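Thiosulfate sulfurtransferase (Pseudomonas aeruginosa, PDB 1YT8) probably transfers sulfur from thiosulfate to cyanide, as rhodaneses do, and is built from four rhodanese-like domains. Local coordinates at residues 283-288 against 324-329; 264-269 against 349-354; 133-138 against 226-231; 159-164 against 220-225. All coordinates share one frame; numbering follows the deposited sequence.

The four contacts fall into two groups in two rhodanese-like domains of one chain. Contacts 1 and 2 lie in one five-stranded parallel sheet, with centres about 9 Å apart. Strands 324-328 and 348-352 are neighbours there, and Leu325 O lies 2.8 Å from Ala350 N, a probable hydrogen bond. Contacts 3 and 4 share helix 221-227 in another domain, also with centres about 9 Å apart. Trp225 NE1 of contact 4 lies 2.8 Å from Gln231 O of contact 3. The centres of contacts 1 and 4 are about 31 Å apart. Contact 4 adjoins the sulfite pocket: Thr222 bonds through its backbone to pocket residue Cys193. Gln312, from the domain of contact 1, also lines it.

Contact 1: 283-288 against 324-329; sequences TYLLDV and RLVLVD
Strands 283-287 and 324-328 run parallel, their axes 4.6 Å apart and crossing at -19°. Thr283 pairs with Arg324, and the register holds without a bulge to Asp287 and Val328. Five backbone hydrogen bonds join the segments. Tyr284 N and Leu286 N donate to Arg324 O and Val326 O, while Val326 N and Val328 N donate to Tyr284 O and Leu286 O. The fifth runs from Val288 N to Val328 O, just past the strand. These are central strands of the five-stranded parallel sheet of a rhodanese-like domain, in the order 1-5-4-2-3. Strand 348-352 flanks 324-328 on its other edge.

One face includes Thr283, Leu285, Arg324, Val326 and Val328. Leu285 CG is anti to the backbone N (chi1 -180°), and CD1 reaches across to Val326 CG1 and Val328 CG2, each at 3.8 Å. Helix 269-277 covers this face through Leu272 and Trp275. At the Thr283 end of this face Arg324 NE donates to Thr283 OG1 at 3.3 Å, with the oxygen in the guanidinium plane. Arg324 NH1 forms a salt bridge with Glu278.

On the other face Leu325 CD1 meets the edge of the Tyr284 ring, 3.8 Å from CD2. Leu327 CD2 packs on Leu286 CB at 3.9 Å. Helix 334-344 lies against Leu325 and Leu327. Tyr284 OH bonds to Arg58 O and Val320 N.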
loop_
_atom_site.group_PDB
_atom_site.type_symbol
_atom_site.label_atom_id
_atom_site.label_comp_id
_atom_site.label_asym_id
_atom_site.label_seq_id
_atom_site.Cartn_x
_atom_site.Cartn_y
_atom_site.Cartn_z
ATOM N N THR A 283 17.029 2.888 6.208
ATOM C CA THR A 283 16.490 4.244 6.227
ATOM C C THR A 283 15.690 4.518 4.959
ATOM O O THR A 283 16.242 4.528 3.863
ATOM C CB THR A 283 17.629 5.290 6.335
ATOM O OG1 THR A 283 18.377 5.057 7.534
ATOM C CG2 THR A 283 17.059 6.705 6.371
ATOM N N TYR A 284 14.386 4.725 5.118
ATOM C CA TYR A 284 13.502 5.006 3.989
ATOM C C TYR A 284 13.323 6.518 3.854
ATOM O O TYR A 284 12.894 7.174 4.800
ATOM C CB TYR A 284 12.116 4.387 4.219
ATOM C CG TYR A 284 12.064 2.882 4.378
ATOM C CD1 TYR A 284 12.188 2.035 3.275
ATOM C CD2 TYR A 284 11.829 2.305 5.626
ATOM C CE1 TYR A 284 12.071 0.646 3.412
ATOM C CE2 TYR A 284 11.713 0.922 5.775
ATOM C CZ TYR A 284 11.834 0.102 4.665
ATOM O OH TYR A 284 11.720 -1.256 4.814
ATOM N N LEU A 285 13.645 7.065 2.686
ATOM C CA LEU A 285 13.481 8.497 2.429
ATOM C C LEU A 285 12.159 8.630 1.672
ATOM O O LEU A 285 12.065 8.233 0.511
ATOM C CB LEU A 285 14.637 9.017 1.570
ATOM C CG LEU A 285 14.619 10.508 1.218
ATOM C CD1 LEU A 285 14.612 11.348 2.498
ATOM C CD2 LEU A 285 15.837 10.837 0.367
ATOM N N LEU A 286 11.152 9.200 2.328
ATOM C CA LEU A 286 9.811 9.311 1.746
ATOM C C LEU A 286 9.223 10.720 1.597
ATOM O O LEU A 286 9.250 11.512 2.533
ATOM C CB LEU A 286 8.857 8.464 2.585
ATOM C CG LEU A 286 9.392 7.082 2.976
ATOM C CD1 LEU A 286 8.472 6.460 4.013
ATOM C CD2 LEU A 286 9.504 6.196 1.747
ATOM N N ASP A 287 8.668 10.998 0.417
ATOM C CA ASP A 287 8.049 12.289 0.081
ATOM C C ASP A 287 6.530 12.157 0.279
ATOM O O ASP A 287 5.870 11.428 -0.464
ATOM C CB ASP A 287 8.353 12.629 -1.386
ATOM C CG ASP A 287 7.989 14.062 -1.758
ATOM O OD1 ASP A 287 6.888 14.530 -1.398
ATOM O OD2 ASP A 287 8.809 14.717 -2.440
ATOM N N VAL A 288 5.981 12.867 1.264
ATOM C CA VAL A 288 4.549 12.780 1.567
ATOM C C VAL A 288 3.607 13.749 0.840
ATOM O O VAL A 288 2.410 13.815 1.151
ATOM C CB VAL A 288 4.308 12.917 3.092
ATOM C CG1 VAL A 288 5.023 11.791 3.836
ATOM C CG2 VAL A 288 4.790 14.279 3.590
ATOM N N ARG A 324 13.995 2.825 9.983
ATOM C CA ARG A 324 14.019 4.268 10.193
ATOM C C ARG A 324 13.371 4.988 9.004
ATOM O O ARG A 324 13.632 4.633 7.860
ATOM C CB ARG A 324 15.491 4.678 10.308
ATOM C CG ARG A 324 15.802 5.790 11.246
ATOM C CD ARG A 324 17.218 5.632 11.812
ATOM N NE ARG A 324 18.271 5.422 10.810
ATOM C CZ ARG A 324 19.570 5.415 11.109
ATOM N NH1 ARG A 324 19.953 5.604 12.364
ATOM N NH2 ARG A 324 20.490 5.228 10.170
ATOM N N LEU A 325 12.539 5.995 9.275
ATOM C CA LEU A 325 11.875 6.763 8.216
ATOM C C LEU A 325 12.220 8.257 8.256
ATOM O O LEU A 325 12.273 8.857 9.324
ATOM C CB LEU A 325 10.350 6.626 8.319
ATOM C CG LEU A 325 9.643 5.358 7.830
ATOM C CD1 LEU A 325 10.182 4.134 8.530
ATOM C CD2 LEU A 325 8.153 5.508 8.087
ATOM N N VAL A 326 12.453 8.848 7.088
ATOM C CA VAL A 326 12.756 10.278 6.987
ATOM C C VAL A 326 11.726 10.871 6.022
ATOM O O VAL A 326 11.660 10.478 4.859
ATOM C CB VAL A 326 14.171 10.528 6.437
ATOM C CG1 VAL A 326 14.408 12.023 6.277
ATOM C CG2 VAL A 326 15.202 9.933 7.378
ATOM N N LEU A 327 10.925 11.816 6.503
ATOM C CA LEU A 327 9.875 12.392 5.670
ATOM C C LEU A 327 10.169 13.758 5.065
ATOM O O LEU A 327 10.702 14.654 5.731
ATOM C CB LEU A 327 8.565 12.450 6.462
ATOM C CG LEU A 327 8.102 11.141 7.106
ATOM C CD1 LEU A 327 6.662 11.305 7.593
ATOM C CD2 LEU A 327 8.195 9.988 6.097
ATOM N N VAL A 328 9.779 13.902 3.800
ATOM C CA VAL A 328 9.985 15.127 3.037
ATOM C C VAL A 328 8.702 15.848 2.619
ATOM O O VAL A 328 7.735 15.223 2.195
ATOM C CB VAL A 328 10.771 14.829 1.731
ATOM C CG1 VAL A 328 10.984 16.115 0.929
ATOM C CG2 VAL A 328 12.103 14.169 2.059
ATOM N N ASP A 329 8.709 17.168 2.759
ATOM C CA ASP A 329 7.606 18.015 2.308
ATOM C C ASP A 329 8.200 19.407 2.120
ATOM O O ASP A 329 9.340 19.650 2.519
ATOM C CB ASP A 329 6.409 18.026 3.286
ATOM C CG ASP A 329 6.570 18.999 4.453
ATOM O OD1 ASP A 329 7.356 19.967 4.368
ATOM O OD2 ASP A 329 5.863 18.800 5.467
#

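Contact 2: 264-269 against 349-354; sequences VERLDL and VAVLDG
Arg266 turns back on itself to meet Asp353, with bends at chi2 (-55°) and chi3 (-56°). Asp353 CG stands beside the backbone N (chi1 -60°), which brings the carboxylate to the arginine. They form a side-on, two-nitrogen salt bridge. Arg266 NE donates to Asp353 OD2 at 3.0 Å, and Arg266 NH2 to Asp353 OD1 at 2.7 Å. Both oxygens use their syn lone pairs, and the two groups are nearly coplanar. Val351 CB sits over one face of the guanidinium, offset toward its rim.

Strands 265-267 and 349-352 run parallel, with 265-267 as an outermost strand of the sheet. Four backbone bonds join the segments: Glu265 N to Val349 O, Val351 N to Glu265 O, Leu267 N to Val351 O and Asp353 N to Leu267 O, the last 2.7 Å long. On the face away from the salt bridge, Leu267 CG packs on Ala350 CB at 3.8 Å, and both touch Trp275. One water accepts from Leu269 N and donates to Asp353 O.

Arg266 NH1 also bonds to Asn336 OD1, so the guanidinium is held at several points and its rotation is probably fixed. The carboxylate likely offsets the charge of Arg256, which lies close to Arg266.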
loop_
_atom_site.group_PDB
_atom_site.type_symbol
_atom_site.label_atom_id
_atom_site.label_comp_id
_atom_site.label_asym_id
_atom_site.label_seq_id
_atom_site.Cartn_x
_atom_site.Cartn_y
_atom_site.Cartn_z
ATOM N N VAL A 264 8.917 12.977 17.319
ATOM C CA VAL A 264 9.483 12.937 15.979
ATOM C C VAL A 264 10.865 13.590 16.009
ATOM O O VAL A 264 11.038 14.665 16.584
ATOM C CB VAL A 264 8.581 13.690 14.978
ATOM C CG1 VAL A 264 9.260 13.775 13.615
ATOM C CG2 VAL A 264 7.237 12.977 14.862
ATOM N N GLU A 265 11.848 12.933 15.405
ATOM C CA GLU A 265 13.204 13.465 15.374
ATOM C C GLU A 265 13.369 14.467 14.236
ATOM O O GLU A 265 12.555 14.508 13.312
ATOM C CB GLU A 265 14.215 12.323 15.216
ATOM C CG GLU A 265 14.274 11.385 16.412
ATOM C CD GLU A 265 15.291 10.269 16.233
ATOM O OE1 GLU A 265 16.454 10.573 15.892
ATOM O OE2 GLU A 265 14.929 9.092 16.442
ATOM N N ARG A 266 14.416 15.284 14.314
ATOM C CA ARG A 266 14.694 16.278 13.280
ATOM C C ARG A 266 16.027 15.938 12.613
ATOM O O ARG A 266 16.918 15.374 13.247
ATOM C CB ARG A 266 14.796 17.688 13.885
ATOM C CG ARG A 266 13.767 18.028 14.964
ATOM C CD ARG A 266 12.330 17.818 14.498
ATOM N NE ARG A 266 11.997 18.555 13.281
ATOM C CZ ARG A 266 10.804 18.514 12.693
ATOM N NH1 ARG A 266 9.838 17.771 13.215
ATOM N NH2 ARG A 266 10.572 19.206 11.588
ATOM N N LEU A 267 16.160 16.288 11.338
ATOM C CA LEU A 267 17.390 16.043 10.588
ATOM C C LEU A 267 17.563 17.070 9.487
ATOM O O LEU A 267 16.585 17.628 8.994
ATOM C CB LEU A 267 17.365 14.671 9.907
ATOM C CG LEU A 267 17.454 13.359 10.677
ATOM C CD1 LEU A 267 17.408 12.220 9.669
ATOM C CD2 LEU A 267 18.741 13.295 11.489
ATOM N N ASP A 268 18.815 17.319 9.108
ATOM C CA ASP A 268 19.106 18.214 7.997
ATOM C C ASP A 268 19.767 17.307 6.969
ATOM O O ASP A 268 20.043 16.143 7.266
ATOM C CB ASP A 268 20.041 19.371 8.398
ATOM C CG ASP A 268 21.266 18.915 9.167
ATOM O OD1 ASP A 268 21.715 17.764 8.986
ATOM O OD2 ASP A 268 21.795 19.733 9.951
ATOM N N LEU A 269 20.009 17.815 5.767
ATOM C CA LEU A 269 20.625 17.002 4.724
ATOM C C LEU A 269 21.863 16.245 5.206
ATOM O O LEU A 269 22.047 15.073 4.872
ATOM C CB LEU A 269 20.975 17.875 3.513
ATOM C CG LEU A 269 19.766 18.387 2.724
ATOM C CD1 LEU A 269 20.216 19.359 1.641
ATOM C CD2 LEU A 269 19.027 17.206 2.110
ATOM N N VAL A 349 11.077 7.872 13.458
ATOM C CA VAL A 349 10.864 8.724 12.304
ATOM C C VAL A 349 11.391 10.136 12.507
ATOM O O VAL A 349 11.343 10.689 13.610
ATOM C CB VAL A 349 9.352 8.780 11.965
ATOM C CG1 VAL A 349 8.572 9.282 13.168
ATOM C CG2 VAL A 349 9.109 9.672 10.750
ATOM N N ALA A 350 11.894 10.711 11.424
ATOM C CA ALA A 350 12.429 12.060 11.447
ATOM C C ALA A 350 11.855 12.856 10.283
ATOM O O ALA A 350 11.449 12.285 9.271
ATOM C CB ALA A 350 13.948 12.014 11.337
ATOM N N VAL A 351 11.805 14.174 10.443
ATOM C CA VAL A 351 11.338 15.065 9.388
ATOM C C VAL A 351 12.586 15.822 8.930
ATOM O O VAL A 351 13.374 16.288 9.757
ATOM C CB VAL A 351 10.282 16.061 9.909
ATOM C CG1 VAL A 351 10.001 17.122 8.856
ATOM C CG2 VAL A 351 8.995 15.312 10.253
ATOM N N LEU A 352 12.770 15.929 7.619
ATOM C CA LEU A 352 13.937 16.605 7.058
ATOM C C LEU A 352 13.751 18.123 7.004
ATOM O O LEU A 352 12.902 18.627 6.264
ATOM C CB LEU A 352 14.217 16.052 5.656
ATOM C CG LEU A 352 15.579 16.330 5.019
ATOM C CD1 LEU A 352 16.693 15.962 5.987
ATOM C CD2 LEU A 352 15.701 15.529 3.728
ATOM N N ASP A 353 14.550 18.841 7.794
ATOM C CA ASP A 353 14.479 20.303 7.851
ATOM C C ASP A 353 15.548 20.993 7.005
ATOM O O ASP A 353 16.539 20.379 6.603
ATOM C CB ASP A 353 14.638 20.801 9.294
ATOM C CG ASP A 353 13.567 20.277 10.224
ATOM O OD1 ASP A 353 12.395 20.203 9.803
ATOM O OD2 ASP A 353 13.896 19.961 11.390
ATOM N N GLY A 354 15.338 22.281 6.746
ATOM C CA GLY A 354 16.299 23.063 5.987
ATOM C C GLY A 354 16.346 22.869 4.485
ATOM O O GLY A 354 17.296 23.310 3.838
HETATM O O HOH W 1 18.836 20.320 5.123
#

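Contact 3: 133-138 against 226-231; sequences AAEEVQ and TLAGQQ
Gln230 lays its side chain across the first turn of helix 134-142, over Ala134, Glu135 and Gln138. It belongs to the chain leaving helix 221-227, which ends in a Schellman motif. Gly229 has positive phi there, its N bonds back to Thr226 O, and Gln230 N probably bonds to Trp225 O. The contact thus joins the N-terminal turn of helix 134-142 to the chain leaving helix 221-227, both in one rhodanese-like domain, at the protein surface.

Gln230 reaches the helix because its chain is extended beyond CG. The amide comes to rest near the backbone at Ala134 and Glu135. Gln230 CD lies 3.7 Å from Gln138 CB. The two glutamine side chains run antiparallel past one another, their amide planes 82° apart. The carboxylate of Glu135 is also turned steeply to the Gln230 amide.

Next to this, the two alanines meet directly. Ala134 CB and Ala228 CB are 3.7 Å apart, and both bonds from the main chain point across the contact. Glu135 bends at chi2 (85°), which carries its carboxylate over to Ala228, with OE2 3.6 Å from CB. Beneath the surface, Trp225 touches Ala134, Gln138 and Gln230 and links this patch to the domain interior. One water bridges the segments, donating to Glu135 OE2 at 2.6 Å and to Ala228 O at 3.1 Å.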
loop_
_atom_site.group_PDB
_atom_site.type_symbol
_atom_site.label_atom_id
_atom_site.label_comp_id
_atom_site.label_asym_id
_atom_site.label_seq_id
_atom_site.Cartn_x
_atom_site.Cartn_y
_atom_site.Cartn_z
ATOM N N ALA A 133 -23.258 10.032 13.154
ATOM C CA ALA A 133 -23.906 8.942 12.435
ATOM C C ALA A 133 -24.242 9.399 11.027
ATOM O O ALA A 133 -24.445 10.589 10.789
ATOM C CB ALA A 133 -25.184 8.517 13.156
ATOM N N ALA A 134 -24.298 8.455 10.091
ATOM C CA ALA A 134 -24.648 8.789 8.713
ATOM C C ALA A 134 -25.944 9.603 8.696
ATOM O O ALA A 134 -26.077 10.574 7.945
ATOM C CB ALA A 134 -24.831 7.519 7.901
ATOM N N GLU A 135 -26.895 9.203 9.536
ATOM C CA GLU A 135 -28.183 9.886 9.612
ATOM C C GLU A 135 -28.056 11.309 10.130
ATOM O O GLU A 135 -28.803 12.198 9.714
ATOM C CB GLU A 135 -29.158 9.108 10.507
ATOM C CG GLU A 135 -29.592 7.757 9.949
ATOM C CD GLU A 135 -28.622 6.631 10.266
ATOM O OE1 GLU A 135 -27.549 6.895 10.850
ATOM O OE2 GLU A 135 -28.938 5.472 9.930
ATOM N N GLU A 136 -27.120 11.531 11.047
ATOM C CA GLU A 136 -26.930 12.871 11.586
ATOM C C GLU A 136 -26.342 13.788 10.524
ATOM O O GLU A 136 -26.725 14.953 10.420
ATOM C CB GLU A 136 -26.010 12.835 12.809
ATOM C CG GLU A 136 -26.648 12.203 14.036
ATOM C CD GLU A 136 -25.724 12.194 15.235
ATOM O OE1 GLU A 136 -24.709 11.460 15.201
ATOM O OE2 GLU A 136 -26.011 12.927 16.211
ATOM N N VAL A 137 -25.408 13.260 9.736
ATOM C CA VAL A 137 -24.782 14.051 8.683
ATOM C C VAL A 137 -25.806 14.330 7.586
ATOM O O VAL A 137 -25.833 15.419 7.012
ATOM C CB VAL A 137 -23.550 13.323 8.105
ATOM C CG1 VAL A 137 -22.925 14.142 6.969
ATOM C CG2 VAL A 137 -22.532 13.099 9.216
ATOM N N GLN A 138 -26.658 13.352 7.299
ATOM C CA GLN A 138 -27.696 13.544 6.286
ATOM C C GLN A 138 -28.632 14.670 6.740
ATOM O O GLN A 138 -29.079 15.485 5.935
ATOM C CB GLN A 138 -28.510 12.265 6.097
ATOM C CG GLN A 138 -29.671 12.406 5.109
ATOM C CD GLN A 138 -29.197 12.733 3.705
ATOM O OE1 GLN A 138 -29.305 13.873 3.237
ATOM N NE2 GLN A 138 -28.652 11.731 3.028
ATOM N N THR A 226 -24.166 3.910 2.846
ATOM C CA THR A 226 -24.949 2.931 2.099
ATOM C C THR A 226 -25.818 2.111 3.047
ATOM O O THR A 226 -27.003 1.902 2.786
ATOM C CB THR A 226 -24.029 1.979 1.309
ATOM O OG1 THR A 226 -23.289 2.735 0.347
ATOM C CG2 THR A 226 -24.840 0.905 0.595
ATOM N N LEU A 227 -25.233 1.657 4.152
ATOM C CA LEU A 227 -25.977 0.859 5.122
ATOM C C LEU A 227 -27.141 1.651 5.710
ATOM O O LEU A 227 -28.148 1.075 6.124
ATOM C CB LEU A 227 -25.050 0.382 6.246
ATOM C CG LEU A 227 -23.919 -0.567 5.841
ATOM C CD1 LEU A 227 -23.058 -0.889 7.061
ATOM C CD2 LEU A 227 -24.499 -1.838 5.239
ATOM N N ALA A 228 -27.002 2.973 5.745
ATOM C CA ALA A 228 -28.051 3.838 6.273
ATOM C C ALA A 228 -29.124 4.067 5.211
ATOM O O ALA A 228 -30.144 4.715 5.468
ATOM C CB ALA A 228 -27.455 5.172 6.716
ATOM N N GLY A 229 -28.882 3.534 4.016
ATOM C CA GLY A 229 -29.828 3.675 2.922
ATOM C C GLY A 229 -29.780 5.037 2.260
ATOM O O GLY A 229 -30.728 5.446 1.588
ATOM N N GLN A 230 -28.674 5.745 2.445
ATOM C CA GLN A 230 -28.518 7.068 1.861
ATOM C C GLN A 230 -27.816 6.992 0.507
ATOM O O GLN A 230 -27.276 5.952 0.145
ATOM C CB GLN A 230 -27.791 7.964 2.859
ATOM C CG GLN A 230 -28.684 8.212 4.067
ATOM C CD GLN A 230 -27.959 8.730 5.280
ATOM O OE1 GLN A 230 -26.793 9.133 5.213
ATOM N NE2 GLN A 230 -28.654 8.731 6.411
ATOM N N GLN A 231 -27.836 8.091 -0.236
ATOM C CA GLN A 231 -27.273 8.119 -1.584
ATOM C C GLN A 231 -25.859 8.669 -1.743
ATOM O O GLN A 231 -25.543 9.756 -1.276
ATOM C CB GLN A 231 -28.229 8.897 -2.497
ATOM C CG GLN A 231 -27.838 8.945 -3.972
ATOM C CD GLN A 231 -27.915 7.587 -4.643
ATOM O OE1 GLN A 231 -28.900 6.860 -4.487
ATOM N NE2 GLN A 231 -26.881 7.240 -5.405
HETATM O O HOH W 2 -31.028 5.010 8.382
#

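Contact 4: 159-164 against 220-225; sequences QTMSIP and NGTIGW
Ile163 lies over one face of the Trp225 indole. Its CG2 methyl sits above the six-membered ring, 3.8 Å from the centroid and 8° off the ring normal, a CH-pi contact. The other branch of Ile163 runs along the same ring system toward the helix, with CD1 3.7 Å from Trp225 CG. Trp225 CG is anti to the backbone N (chi1 -160°), which sends the indole out from helix 221-227 to meet the isoleucine. Pro164 crosses obliquely to the ring, its CD 3.7 Å from Trp225 CZ2.

One turn back along the helix, Thr222 CG2 touches Ile163 CD1 at 3.8 Å. Thr222 OG1 lies 3.7 Å from the CE methyl of Met161, a selenomethionine, with the two side chains roughly perpendicular. No hydrogen bond joins the segments. The indole NE1 is satisfied by Gln231 O.

The loop after helix 155-160 is thereby packed against helix 221-227. Val137, Gln138 and Leu141 of helix 134-142 also touch Trp225, and Leu218 of strand 215-218 touches both Ile163 and Trp225. Backbone bonds of Thr222 with Cys193 and of Ile223 with Ala194 tie the start of helix 221-227 to the sulfite-binding loop.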
loop_
_atom_site.group_PDB
_atom_site.type_symbol
_atom_site.label_atom_id
_atom_site.label_comp_id
_atom_site.label_asym_id
_atom_site.label_seq_id
_atom_site.Cartn_x
_atom_site.Cartn_y
_atom_site.Cartn_z
ATOM N N GLN A 159 -13.341 9.596 -6.322
ATOM C CA GLN A 159 -14.056 9.641 -7.589
ATOM C C GLN A 159 -14.923 8.406 -7.816
ATOM O O GLN A 159 -15.908 8.461 -8.559
ATOM C CB GLN A 159 -13.081 9.810 -8.756
ATOM C CG GLN A 159 -12.479 11.194 -8.846
ATOM C CD GLN A 159 -12.204 11.595 -10.281
ATOM O OE1 GLN A 159 -11.366 10.998 -10.956
ATOM N NE2 GLN A 159 -12.926 12.603 -10.759
ATOM N N THR A 160 -14.576 7.294 -7.177
ATOM C CA THR A 160 -15.370 6.082 -7.347
ATOM C C THR A 160 -16.744 6.259 -6.691
ATOM O O THR A 160 -17.775 5.937 -7.283
ATOM C CB THR A 160 -14.638 4.861 -6.771
ATOM O OG1 THR A 160 -13.407 4.684 -7.485
ATOM C CG2 THR A 160 -15.482 3.603 -6.927
HETATM N N MSE A 161 -16.753 6.767 -5.464
HETATM C CA MSE A 161 -18.002 7.041 -4.760
HETATM C C MSE A 161 -17.678 8.023 -3.650
HETATM O O MSE A 161 -16.593 7.974 -3.068
HETATM C CB MSE A 161 -18.631 5.762 -4.186
HETATM C CG MSE A 161 -17.967 5.212 -2.941
HETATM SE SE MSE A 161 -16.298 4.316 -3.325
HETATM C CE MSE A 161 -16.351 3.001 -1.870
ATOM N N SER A 162 -18.605 8.930 -3.371
ATOM C CA SER A 162 -18.374 9.933 -2.343
ATOM C C SER A 162 -19.645 10.397 -1.647
ATOM O O SER A 162 -20.759 10.190 -2.140
ATOM C CB SER A 162 -17.658 11.141 -2.955
ATOM O OG SER A 162 -18.346 11.600 -4.107
ATOM N N ILE A 163 -19.463 11.026 -0.491
ATOM C CA ILE A 163 -20.577 11.546 0.297
ATOM C C ILE A 163 -21.013 12.848 -0.390
ATOM O O ILE A 163 -20.172 13.633 -0.823
ATOM C CB ILE A 163 -20.121 11.848 1.755
ATOM C CG1 ILE A 163 -19.470 10.602 2.371
ATOM C CG2 ILE A 163 -21.307 12.325 2.595
ATOM C CD1 ILE A 163 -20.377 9.366 2.417
ATOM N N PRO A 164 -22.330 13.085 -0.511
ATOM C CA PRO A 164 -22.841 14.300 -1.159
ATOM C C PRO A 164 -22.149 15.586 -0.731
ATOM O O PRO A 164 -22.079 15.894 0.460
ATOM C CB PRO A 164 -24.321 14.293 -0.782
ATOM C CG PRO A 164 -24.636 12.841 -0.782
ATOM C CD PRO A 164 -23.443 12.238 -0.051
ATOM N N ASN A 220 -18.204 5.343 10.115
ATOM C CA ASN A 220 -18.246 4.238 9.164
ATOM C C ASN A 220 -18.270 4.616 7.674
ATOM O O ASN A 220 -18.536 3.774 6.820
ATOM C CB ASN A 220 -19.405 3.295 9.514
ATOM C CG ASN A 220 -19.320 2.789 10.949
ATOM O OD1 ASN A 220 -18.231 2.722 11.530
ATOM N ND2 ASN A 220 -20.462 2.424 11.523
ATOM N N GLY A 221 -17.988 5.882 7.378
ATOM C CA GLY A 221 -17.892 6.363 6.000
ATOM C C GLY A 221 -18.920 6.024 4.934
ATOM O O GLY A 221 -20.119 5.981 5.200
ATOM N N THR A 222 -18.444 5.817 3.706
ATOM C CA THR A 222 -19.332 5.502 2.590
ATOM C C THR A 222 -20.060 4.180 2.819
ATOM O O THR A 222 -21.184 3.999 2.352
ATOM C CB THR A 222 -18.565 5.474 1.232
ATOM O OG1 THR A 222 -17.533 4.485 1.261
ATOM C CG2 THR A 222 -17.940 6.828 0.955
ATOM N N ILE A 223 -19.423 3.266 3.545
ATOM C CA ILE A 223 -20.040 1.986 3.870
ATOM C C ILE A 223 -21.258 2.275 4.747
ATOM O O ILE A 223 -22.351 1.763 4.504
ATOM C CB ILE A 223 -19.060 1.068 4.649
ATOM C CG1 ILE A 223 -18.046 0.459 3.677
ATOM C CG2 ILE A 223 -19.827 -0.027 5.396
ATOM C CD1 ILE A 223 -16.973 -0.409 4.329
ATOM N N GLY A 224 -21.053 3.113 5.759
ATOM C CA GLY A 224 -22.133 3.467 6.663
ATOM C C GLY A 224 -23.227 4.259 5.976
ATOM O O GLY A 224 -24.398 4.159 6.343
ATOM N N TRP A 225 -22.843 5.060 4.987
ATOM C CA TRP A 225 -23.799 5.869 4.234
ATOM C C TRP A 225 -24.740 4.929 3.475
ATOM O O TRP A 225 -25.955 5.115 3.469
ATOM C CB TRP A 225 -23.041 6.782 3.258
ATOM C CG TRP A 225 -23.829 7.964 2.774
ATOM C CD1 TRP A 225 -24.506 8.074 1.591
ATOM C CD2 TRP A 225 -24.027 9.207 3.466
ATOM N NE1 TRP A 225 -25.112 9.310 1.502
ATOM C CE2 TRP A 225 -24.832 10.025 2.638
ATOM C CE3 TRP A 225 -23.601 9.709 4.706
ATOM C CZ2 TRP A 225 -25.220 11.318 3.011
ATOM C CZ3 TRP A 225 -23.987 10.997 5.076
ATOM C CH2 TRP A 225 -24.789 11.786 4.229
#